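PDB 2GU0: Non-structural protein 2 from Human rotavirus C, which probably binds single-stranded RNA, unwinds helices without ATP and hydrolyses nucleoside and RNA 5′-triphosphates during replication and packaging of the viral genome, working as an octamer. Local coordinates for residues 164-169 / 223-228; 184-189 / 213-218; 205-210 / 293-298. One frame throughout, in Å; residues are numbered along the deposited sequence.

Interaction 1 of 3, residues 164-169 / 223-228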
loop_
_atom_site.group_PDB
_atom_site.type_symbol
_atom_site.label_atom_id
_atom_site.label_comp_id
_atom_site.label_asym_id
_atom_site.label_seq_id
_atom_site.Cartn_x
_atom_site.Cartn_y
_atom_site.Cartn_z
ATOM N N PHE A 164 35.089 -21.234 -22.769
ATOM C CA PHE A 164 33.801 -20.722 -23.214
ATOM C C PHE A 164 32.894 -20.233 -22.103
ATOM O O PHE A 164 33.156 -20.459 -20.920
ATOM C CB PHE A 164 33.042 -21.793 -23.990
ATOM C CG PHE A 164 33.870 -22.525 -24.992
ATOM C CD1 PHE A 164 34.649 -23.610 -24.602
ATOM C CD2 PHE A 164 33.839 -22.160 -26.332
ATOM C CE1 PHE A 164 35.383 -24.327 -25.530
ATOM C CE2 PHE A 164 34.560 -22.859 -27.265
ATOM C CZ PHE A 164 35.342 -23.957 -26.866
ATOM N N THR A 165 31.809 -19.580 -22.507
ATOM C CA THR A 165 30.810 -19.080 -21.583
ATOM C C THR A 165 29.456 -19.140 -22.267
ATOM O O THR A 165 29.315 -18.699 -23.401
ATOM C CB THR A 165 31.095 -17.626 -21.182
ATOM O OG1 THR A 165 32.310 -17.567 -20.429
ATOM C CG2 THR A 165 29.968 -17.084 -20.326
ATOM N N ILE A 166 28.458 -19.702 -21.598
ATOM C CA ILE A 166 27.123 -19.759 -22.184
ATOM C C ILE A 166 26.221 -18.780 -21.436
ATOM O O ILE A 166 26.116 -18.835 -20.221
ATOM C CB ILE A 166 26.512 -21.175 -22.091
ATOM C CG1 ILE A 166 27.391 -22.181 -22.817
ATOM C CG2 ILE A 166 25.143 -21.192 -22.742
ATOM C CD1 ILE A 166 26.807 -23.573 -22.822
ATOM N N THR A 167 25.581 -17.874 -22.159
ATOM C CA THR A 167 24.697 -16.893 -21.539
ATOM C C THR A 167 23.291 -17.007 -22.095
ATOM O O THR A 167 23.112 -17.278 -23.276
ATOM C CB THR A 167 25.198 -15.480 -21.788
ATOM O OG1 THR A 167 25.543 -15.347 -23.169
ATOM C CG2 THR A 167 26.418 -15.183 -20.916
ATOM N N LYS A 168 22.289 -16.799 -21.251
ATOM C CA LYS A 168 20.909 -16.910 -21.704
ATOM C C LYS A 168 20.345 -15.648 -22.359
ATOM O O LYS A 168 20.382 -14.567 -21.784
ATOM C CB LYS A 168 20.009 -17.336 -20.541
ATOM C CG LYS A 168 18.536 -17.108 -20.796
ATOM C CD LYS A 168 17.690 -17.674 -19.681
ATOM C CE LYS A 168 17.471 -19.157 -19.863
ATOM N NZ LYS A 168 16.750 -19.425 -21.143
ATOM N N LEU A 169 19.828 -15.808 -23.573
ATOM C CA LEU A 169 19.228 -14.715 -24.327
ATOM C C LEU A 169 17.723 -14.853 -24.164
ATOM O O LEU A 169 17.073 -15.693 -24.806
ATOM C CB LEU A 169 19.629 -14.795 -25.804
ATOM C CG LEU A 169 21.119 -14.502 -26.002
ATOM C CD1 LEU A 169 21.549 -14.677 -27.445
ATOM C CD2 LEU A 169 21.380 -13.091 -25.542
ATOM N N TRP A 223 28.685 -18.067 -31.047
ATOM C CA TRP A 223 27.635 -18.978 -31.482
ATOM C C TRP A 223 26.295 -18.877 -30.777
ATOM O O TRP A 223 26.202 -18.477 -29.618
ATOM C CB TRP A 223 28.172 -20.407 -31.374
ATOM C CG TRP A 223 29.483 -20.556 -32.059
ATOM C CD1 TRP A 223 29.689 -20.918 -33.350
ATOM C CD2 TRP A 223 30.766 -20.219 -31.528
ATOM N NE1 TRP A 223 31.019 -20.823 -33.665
ATOM C CE2 TRP A 223 31.705 -20.395 -32.563
ATOM C CE3 TRP A 223 31.213 -19.776 -30.277
ATOM C CZ2 TRP A 223 33.071 -20.144 -32.393
ATOM C CZ3 TRP A 223 32.574 -19.522 -30.103
ATOM C CH2 TRP A 223 33.490 -19.707 -31.161
ATOM N N ARG A 224 25.247 -19.257 -31.493
ATOM C CA ARG A 224 23.908 -19.218 -30.938
ATOM C C ARG A 224 23.294 -20.622 -30.861
ATOM O O ARG A 224 23.251 -21.347 -31.849
ATOM C CB ARG A 224 23.025 -18.282 -31.782
ATOM C CG ARG A 224 21.697 -17.922 -31.122
ATOM C CD ARG A 224 20.990 -16.771 -31.826
ATOM N NE ARG A 224 21.707 -15.512 -31.658
ATOM C CZ ARG A 224 21.193 -14.416 -31.094
ATOM N NH1 ARG A 224 19.944 -14.415 -30.631
ATOM N NH2 ARG A 224 21.931 -13.310 -31.010
ATOM N N LEU A 225 22.856 -21.006 -29.667
ATOM C CA LEU A 225 22.204 -22.294 -29.457
ATOM C C LEU A 225 20.742 -22.057 -29.812
ATOM O O LEU A 225 20.060 -21.291 -29.130
ATOM C CB LEU A 225 22.315 -22.733 -27.990
ATOM C CG LEU A 225 23.696 -23.226 -27.554
ATOM C CD1 LEU A 225 23.733 -23.408 -26.061
ATOM C CD2 LEU A 225 24.011 -24.534 -28.250
ATOM N N VAL A 226 20.270 -22.694 -30.882
ATOM C CA VAL A 226 18.894 -22.516 -31.319
ATOM C C VAL A 226 18.130 -23.826 -31.304
ATOM O O VAL A 226 18.733 -24.897 -31.320
ATOM C CB VAL A 226 18.843 -21.911 -32.734
ATOM C CG1 VAL A 226 19.541 -20.566 -32.734
ATOM C CG2 VAL A 226 19.514 -22.839 -33.740
ATOM N N LEU A 227 16.805 -23.744 -31.255
ATOM C CA LEU A 227 15.977 -24.945 -31.238
ATOM C C LEU A 227 16.034 -25.641 -32.589
ATOM O O LEU A 227 16.035 -24.976 -33.629
ATOM C CB LEU A 227 14.518 -24.598 -30.917
ATOM C CG LEU A 227 13.964 -24.683 -29.486
ATOM C CD1 LEU A 227 15.048 -25.096 -28.525
ATOM C CD2 LEU A 227 13.359 -23.347 -29.100
ATOM N N HIS A 228 16.081 -26.975 -32.576
ATOM C CA HIS A 228 16.123 -27.735 -33.824
ATOM C C HIS A 228 14.973 -27.278 -34.721
ATOM O O HIS A 228 15.114 -27.189 -35.944
ATOM C CB HIS A 228 16.004 -29.238 -33.551
ATOM C CG HIS A 228 17.209 -29.837 -32.888
ATOM N ND1 HIS A 228 18.492 -29.633 -33.348
ATOM C CD2 HIS A 228 17.321 -30.665 -31.822
ATOM C CE1 HIS A 228 19.341 -30.311 -32.596
ATOM N NE2 HIS A 228 18.655 -30.945 -31.663
#
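Two torsions of Arg224 carry its guanidinium to Leu169: CG stands anti to the backbone N (chi1 -167°), and a bend at chi3 (-68°) turns a face of the planar group toward the leucine. Leu169 answers with CG anti to its own carbonyl carbon, which sends CD1 toward the arginine. The two residues belong to strands 164-170 and 222-227 of the antiparallel β-sheet in the HIT-like C-terminal part of the protein. Strand 182-188 runs between them, so the contact is made by side chains reaching across a middle strand and not by backbone pairing.

On one side of the sheet, Leu169 CD1 lies over a single face of the guanidinium, offset toward its rim, 3.7 Å from Arg224 CZ. The side chains meet at about a right angle, so one methyl does the touching. A leucine suits the spot because it covers the flat cation without competing for its N-H groups. These turn elsewhere: Arg224 NH1 makes a salt bridge with Glu183, and NH2 a long, weak ion pair with Glu153. Such acidic neighbours probably help to orient an arginine predicted to bind ATP, near Lys185 and His218.

On the opposite side of the sheet the contact is apolar. Here branched Ile166 and Leu225 bridge the gap above Tyr184, and Phe210, which follows helix 196-209, packs on both. Across this buried layer the nearest approach is methyl to methyl, with Ile166 CG2 4.2 Å from Leu225 CD1.

Interaction 2 of 3, residues 184-189 / 213-218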
loop_
_atom_site.group_PDB
_atom_site.type_symbol
_atom_site.label_atom_id
_atom_site.label_comp_id
_atom_site.label_asym_id
_atom_site.label_seq_id
_atom_site.Cartn_x
_atom_site.Cartn_y
_atom_site.Cartn_z
ATOM N N TYR A 184 20.427 -19.206 -26.472
ATOM C CA TYR A 184 21.558 -18.995 -25.575
ATOM C C TYR A 184 22.704 -18.587 -26.484
ATOM O O TYR A 184 22.638 -18.789 -27.699
ATOM C CB TYR A 184 21.951 -20.272 -24.833
ATOM C CG TYR A 184 20.871 -20.832 -23.955
ATOM C CD1 TYR A 184 19.805 -21.533 -24.510
ATOM C CD2 TYR A 184 20.912 -20.677 -22.573
ATOM C CE1 TYR A 184 18.807 -22.075 -23.712
ATOM C CE2 TYR A 184 19.922 -21.214 -21.765
ATOM C CZ TYR A 184 18.872 -21.912 -22.346
ATOM O OH TYR A 184 17.878 -22.467 -21.588
ATOM N N LYS A 185 23.755 -18.014 -25.912
ATOM C CA LYS A 185 24.895 -17.610 -26.722
ATOM C C LYS A 185 26.224 -18.111 -26.159
ATOM O O LYS A 185 26.495 -17.994 -24.963
ATOM C CB LYS A 185 24.937 -16.087 -26.864
ATOM C CG LYS A 185 25.990 -15.607 -27.855
ATOM C CD LYS A 185 26.061 -14.087 -27.978
ATOM C CE LYS A 185 24.857 -13.510 -28.690
ATOM N NZ LYS A 185 25.019 -12.051 -28.914
ATOM N N ILE A 186 27.045 -18.677 -27.040
ATOM C CA ILE A 186 28.364 -19.192 -26.685
ATOM C C ILE A 186 29.397 -18.187 -27.172
ATOM O O ILE A 186 29.406 -17.830 -28.339
ATOM C CB ILE A 186 28.644 -20.501 -27.413
ATOM C CG1 ILE A 186 27.512 -21.493 -27.172
ATOM C CG2 ILE A 186 29.960 -21.072 -26.960
ATOM C CD1 ILE A 186 27.658 -22.741 -28.006
ATOM N N THR A 187 30.273 -17.724 -26.298
ATOM C CA THR A 187 31.295 -16.772 -26.723
ATOM C C THR A 187 32.604 -17.211 -26.117
ATOM O O THR A 187 32.610 -17.703 -25.003
ATOM C CB THR A 187 30.986 -15.330 -26.235
ATOM O OG1 THR A 187 30.994 -15.293 -24.805
ATOM C CG2 THR A 187 29.633 -14.881 -26.720
ATOM N N ILE A 188 33.710 -17.058 -26.841
ATOM C CA ILE A 188 35.018 -17.439 -26.296
ATOM C C ILE A 188 35.495 -16.338 -25.351
ATOM O O ILE A 188 35.196 -15.157 -25.558
ATOM C CB ILE A 188 36.078 -17.640 -27.405
ATOM C CG1 ILE A 188 36.106 -16.421 -28.332
ATOM C CG2 ILE A 188 35.795 -18.920 -28.166
ATOM C CD1 ILE A 188 36.967 -16.598 -29.568
ATOM N N ASN A 189 36.233 -16.709 -24.317
ATOM C CA ASN A 189 36.698 -15.712 -23.368
ATOM C C ASN A 189 37.936 -14.975 -23.857
ATOM O O ASN A 189 38.255 -13.896 -23.365
ATOM C CB ASN A 189 36.979 -16.366 -22.012
ATOM C CG ASN A 189 35.818 -17.224 -21.527
ATOM O OD1 ASN A 189 34.663 -16.841 -21.653
ATOM N ND2 ASN A 189 36.128 -18.389 -20.965
ATOM N N PHE A 213 18.938 -28.169 -28.704
ATOM C CA PHE A 213 19.565 -27.113 -29.489
ATOM C C PHE A 213 20.712 -27.506 -30.398
ATOM O O PHE A 213 21.278 -28.585 -30.294
ATOM C CB PHE A 213 20.069 -26.015 -28.563
ATOM C CG PHE A 213 19.046 -25.514 -27.604
ATOM C CD1 PHE A 213 18.639 -26.296 -26.540
ATOM C CD2 PHE A 213 18.517 -24.243 -27.740
ATOM C CE1 PHE A 213 17.733 -25.821 -25.628
ATOM C CE2 PHE A 213 17.603 -23.761 -26.824
ATOM C CZ PHE A 213 17.212 -24.558 -25.763
ATOM N N ALA A 214 21.051 -26.586 -31.288
ATOM C CA ALA A 214 22.146 -26.761 -32.227
ATOM C C ALA A 214 22.932 -25.459 -32.203
ATOM O O ALA A 214 22.368 -24.383 -32.369
ATOM C CB ALA A 214 21.611 -27.028 -33.626
ATOM N N ALA A 215 24.231 -25.562 -31.973
ATOM C CA ALA A 215 25.082 -24.391 -31.923
ATOM C C ALA A 215 25.474 -24.022 -33.339
ATOM O O ALA A 215 26.143 -24.801 -34.026
ATOM C CB ALA A 215 26.308 -24.689 -31.103
ATOM N N ILE A 216 25.049 -22.837 -33.774
ATOM C CA ILE A 216 25.354 -22.362 -35.120
ATOM C C ILE A 216 26.216 -21.102 -35.101
ATOM O O ILE A 216 26.519 -20.555 -34.039
ATOM C CB ILE A 216 24.063 -22.045 -35.905
ATOM C CG1 ILE A 216 23.301 -20.918 -35.221
ATOM C CG2 ILE A 216 23.186 -23.278 -35.998
ATOM C CD1 ILE A 216 22.001 -20.552 -35.910
ATOM N N SER A 217 26.624 -20.657 -36.283
ATOM C CA SER A 217 27.413 -19.442 -36.410
ATOM C C SER A 217 26.983 -18.680 -37.641
ATOM O O SER A 217 26.821 -19.263 -38.711
ATOM C CB SER A 217 28.896 -19.744 -36.532
ATOM O OG SER A 217 29.600 -18.557 -36.865
ATOM N N HIS A 218 26.795 -17.373 -37.479
ATOM C CA HIS A 218 26.398 -16.518 -38.582
ATOM C C HIS A 218 27.661 -16.004 -39.275
ATOM O O HIS A 218 27.621 -15.015 -39.998
ATOM C CB HIS A 218 25.571 -15.335 -38.076
ATOM C CG HIS A 218 24.316 -15.726 -37.355
ATOM N ND1 HIS A 218 23.361 -16.552 -37.911
ATOM C CD2 HIS A 218 23.839 -15.368 -36.136
ATOM C CE1 HIS A 218 22.351 -16.683 -37.068
ATOM N NE2 HIS A 218 22.615 -15.977 -35.983
#
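The ring of Tyr184 turns an edge, made by CD1 and CE1, toward the face of Phe213. The planes stand at 83° and the centroids lie 5.4 Å apart, an offset edge-to-face, or T-shaped, pair. Phe213 CE2 sits at the tyrosine's edge in the plane of that ring. The closest approach comes beside it, where Tyr184 CE1 is 3.6 Å from Phe213 CZ. An edge of this kind carries slightly positive C-H groups, but it comes down near the CE2-CZ rim of the phenylalanine and not over the ring centre, so any C-H to pi attraction is probably partial. Tyr184 also forms a second edge-to-face pair with Phe210, so its ring is held among aromatic neighbours while its hydroxyl is hydrogen-bonded elsewhere.

In both rings CG is anti to the carbonyl carbon, and the two side chains cross at about a right angle. They can meet although strand 222-227 separates strand 182-188 from strand 213-216, the outermost strand on this side of the chain's five-stranded antiparallel sheet. The middle strand is bonded through its backbone to Tyr184 and Ile186, and its Leu225 packs against Phe213 and Ala215. This is the hydrophobic side of the HIT-like fold, covered by helix 196-209. Lys185 points to the other side, where it makes salt bridges with Glu147 and Glu153 and is predicted, like His218, to bind ATP.

Further along the strand, Ile186 has CG1 anti to its carbonyl carbon and CD1 anti to CA (chi2 173°), an extended chain with the length to span the gap. Alanine suits the receiving position: its short side chain leaves room for the isoleucine and for Ile206 of the covering helix. Ile186 CD1 ends 3.9 Å from Ala215 CB.

Interaction 3 of 3, residues 205-210 / 293-298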
loop_
_atom_site.group_PDB
_atom_site.type_symbol
_atom_site.label_atom_id
_atom_site.label_comp_id
_atom_site.label_asym_id
_atom_site.label_seq_id
_atom_site.Cartn_x
_atom_site.Cartn_y
_atom_site.Cartn_z
ATOM N N TYR A 205 29.478 -31.446 -23.612
ATOM C CA TYR A 205 28.751 -30.736 -22.574
ATOM C C TYR A 205 27.417 -30.213 -23.076
ATOM O O TYR A 205 26.402 -30.403 -22.416
ATOM C CB TYR A 205 29.545 -29.554 -22.017
ATOM C CG TYR A 205 28.773 -28.813 -20.948
ATOM C CD1 TYR A 205 28.807 -29.230 -19.626
ATOM C CD2 TYR A 205 27.918 -27.757 -21.281
ATOM C CE1 TYR A 205 27.999 -28.620 -18.654
ATOM C CE2 TYR A 205 27.103 -27.143 -20.322
ATOM C CZ TYR A 205 27.150 -27.582 -19.017
ATOM O OH TYR A 205 26.337 -27.006 -18.078
ATOM N N ILE A 206 27.401 -29.548 -24.225
ATOM C CA ILE A 206 26.134 -29.014 -24.710
ATOM C C ILE A 206 25.211 -30.063 -25.313
ATOM O O ILE A 206 24.011 -29.827 -25.460
ATOM C CB ILE A 206 26.319 -27.860 -25.737
ATOM C CG1 ILE A 206 27.163 -28.328 -26.919
ATOM C CG2 ILE A 206 26.941 -26.645 -25.055
ATOM C CD1 ILE A 206 27.325 -27.268 -27.985
ATOM N N ARG A 207 25.751 -31.224 -25.666
ATOM C CA ARG A 207 24.890 -32.254 -26.228
ATOM C C ARG A 207 23.971 -32.755 -25.138
ATOM O O ARG A 207 22.781 -32.955 -25.365
ATOM C CB ARG A 207 25.693 -33.419 -26.780
ATOM C CG ARG A 207 26.081 -33.282 -28.231
ATOM C CD ARG A 207 26.046 -34.642 -28.919
ATOM N NE ARG A 207 24.807 -34.840 -29.666
ATOM C CZ ARG A 207 24.305 -36.024 -29.998
ATOM N NH1 ARG A 207 24.929 -37.143 -29.646
ATOM N NH2 ARG A 207 23.177 -36.086 -30.696
ATOM N N TYR A 208 24.524 -32.936 -23.945
ATOM C CA TYR A 208 23.740 -33.417 -22.819
ATOM C C TYR A 208 22.917 -32.316 -22.118
ATOM O O TYR A 208 21.785 -32.562 -21.695
ATOM C CB TYR A 208 24.662 -34.121 -21.815
ATOM C CG TYR A 208 23.945 -34.644 -20.600
ATOM C CD1 TYR A 208 23.165 -35.797 -20.664
ATOM C CD2 TYR A 208 24.009 -33.960 -19.391
ATOM C CE1 TYR A 208 22.461 -36.253 -19.549
ATOM C CE2 TYR A 208 23.314 -34.404 -18.276
ATOM C CZ TYR A 208 22.539 -35.547 -18.357
ATOM O OH TYR A 208 21.840 -35.966 -17.247
ATOM N N ASN A 209 23.466 -31.106 -22.019
ATOM C CA ASN A 209 22.770 -29.990 -21.356
ATOM C C ASN A 209 21.820 -29.153 -22.220
ATOM O O ASN A 209 20.984 -28.424 -21.690
ATOM C CB ASN A 209 23.789 -29.062 -20.703
ATOM C CG ASN A 209 24.383 -29.657 -19.460
ATOM O OD1 ASN A 209 23.762 -29.626 -18.392
ATOM N ND2 ASN A 209 25.584 -30.232 -19.585
ATOM N N PHE A 210 21.967 -29.240 -23.539
ATOM C CA PHE A 210 21.124 -28.499 -24.472
ATOM C C PHE A 210 20.859 -29.413 -25.657
ATOM O O PHE A 210 21.147 -29.051 -26.795
ATOM C CB PHE A 210 21.841 -27.244 -24.980
ATOM C CG PHE A 210 22.260 -26.291 -23.898
ATOM C CD1 PHE A 210 23.350 -26.578 -23.081
ATOM C CD2 PHE A 210 21.556 -25.109 -23.685
ATOM C CE1 PHE A 210 23.733 -25.707 -22.068
ATOM C CE2 PHE A 210 21.931 -24.232 -22.672
ATOM C CZ PHE A 210 23.026 -24.534 -21.861
ATOM N N LYS A 293 31.206 -39.688 -33.441
ATOM C CA LYS A 293 30.931 -40.695 -32.432
ATOM C C LYS A 293 31.784 -40.376 -31.214
ATOM O O LYS A 293 31.449 -40.768 -30.098
ATOM C CB LYS A 293 31.232 -42.101 -32.960
ATOM C CG LYS A 293 30.283 -42.534 -34.073
ATOM C CD LYS A 293 30.526 -43.966 -34.529
ATOM C CE LYS A 293 29.620 -44.316 -35.703
ATOM N NZ LYS A 293 29.770 -45.735 -36.120
ATOM N N THR A 294 32.880 -39.652 -31.432
ATOM C CA THR A 294 33.755 -39.256 -30.330
ATOM C C THR A 294 32.928 -38.383 -29.411
ATOM O O THR A 294 33.131 -38.359 -28.200
ATOM C CB THR A 294 34.948 -38.423 -30.808
ATOM O OG1 THR A 294 35.750 -39.208 -31.694
ATOM C CG2 THR A 294 35.789 -37.975 -29.623
ATOM N N VAL A 295 31.990 -37.662 -30.011
ATOM C CA VAL A 295 31.104 -36.784 -29.270
ATOM C C VAL A 295 29.959 -37.558 -28.608
ATOM O O VAL A 295 29.629 -37.306 -27.446
ATOM C CB VAL A 295 30.553 -35.680 -30.191
ATOM C CG1 VAL A 295 29.450 -34.903 -29.494
ATOM C CG2 VAL A 295 31.687 -34.748 -30.571
ATOM N N ARG A 296 29.357 -38.497 -29.336
ATOM C CA ARG A 296 28.275 -39.294 -28.764
ATOM C C ARG A 296 28.809 -40.029 -27.540
ATOM O O ARG A 296 28.221 -39.969 -26.456
ATOM C CB ARG A 296 27.763 -40.321 -29.765
ATOM C CG ARG A 296 26.984 -39.766 -30.925
ATOM C CD ARG A 296 26.766 -40.873 -31.927
ATOM N NE ARG A 296 25.995 -40.445 -33.087
ATOM C CZ ARG A 296 25.846 -41.177 -34.188
ATOM N NH1 ARG A 296 26.423 -42.371 -34.271
ATOM N NH2 ARG A 296 25.112 -40.722 -35.200
ATOM N N THR A 297 29.928 -40.725 -27.729
ATOM C CA THR A 297 30.574 -41.481 -26.655
ATOM C C THR A 297 30.856 -40.551 -25.484
ATOM O O THR A 297 30.664 -40.914 -24.323
ATOM C CB THR A 297 31.924 -42.112 -27.132
ATOM O OG1 THR A 297 31.659 -43.208 -28.018
ATOM C CG2 THR A 297 32.753 -42.605 -25.946
ATOM N N ALA A 298 31.314 -39.347 -25.807
ATOM C CA ALA A 298 31.627 -38.364 -24.790
ATOM C C ALA A 298 30.365 -37.917 -24.054
ATOM O O ALA A 298 30.410 -37.679 -22.846
ATOM C CB ALA A 298 32.334 -37.171 -25.419
#
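Apolar contact comes first: the aliphatic part of Arg207 lies against Val295, with Arg207 CD 3.5 Å from Val295 CG1 and Arg207 CG a little farther from the same methyl. Bends at chi2 and chi3 (-144° and 99°) carry the arginine on past the valine. A long chain with an apolar stem and a polar end suits this partly exposed position.

The second contact is between a cation and a hydrocarbon chain. Arg207 NH1 reaches 3.6 Å from Arg296 CG, touching the stem of the other arginine. The two guanidinium planes are 39° apart, and Arg207 NH1 stays 4.9 Å from Arg296 NE; these like charges would be expected to weaken the approach.

Hydrogen bonds occur within the helices. Near the end of helix 196-209, Asn209 ND2 donates to Tyr205 O (3.0 Å), a carbonyl that also accepts from Asn209 N.

Both arginines also pack against Arg296 of a second subunit, and Tyr208 O bonds Asn211 of that subunit. The contact is thus a small helix-helix packing at the surface of the HIT-like domain, beside a subunit interface of the NSP2 octamer.

Overall arrangement
All three contacts lie in the C-terminal, HIT-like part of the chain. Interactions 1 and 2 share one antiparallel sheet, their centres about 5 Å apart: each joins strands separated by one other, so together they span strands 164-170, 182-188, 222-227 and 213-216. Interaction 2 is nested along the chain within the loop closed by interaction 1, whereas interaction 3 alternates with both. Its centre is about 15 Å from each of theirs, but helix 196-209 and the residue after it connect them, since Ile206 and Phe210 pack on the sheet. The fold links, through one helix and its exit, a sheet bearing Lys185 and Arg224, both predicted to bind ATP, to a surface where octamer subunits meet.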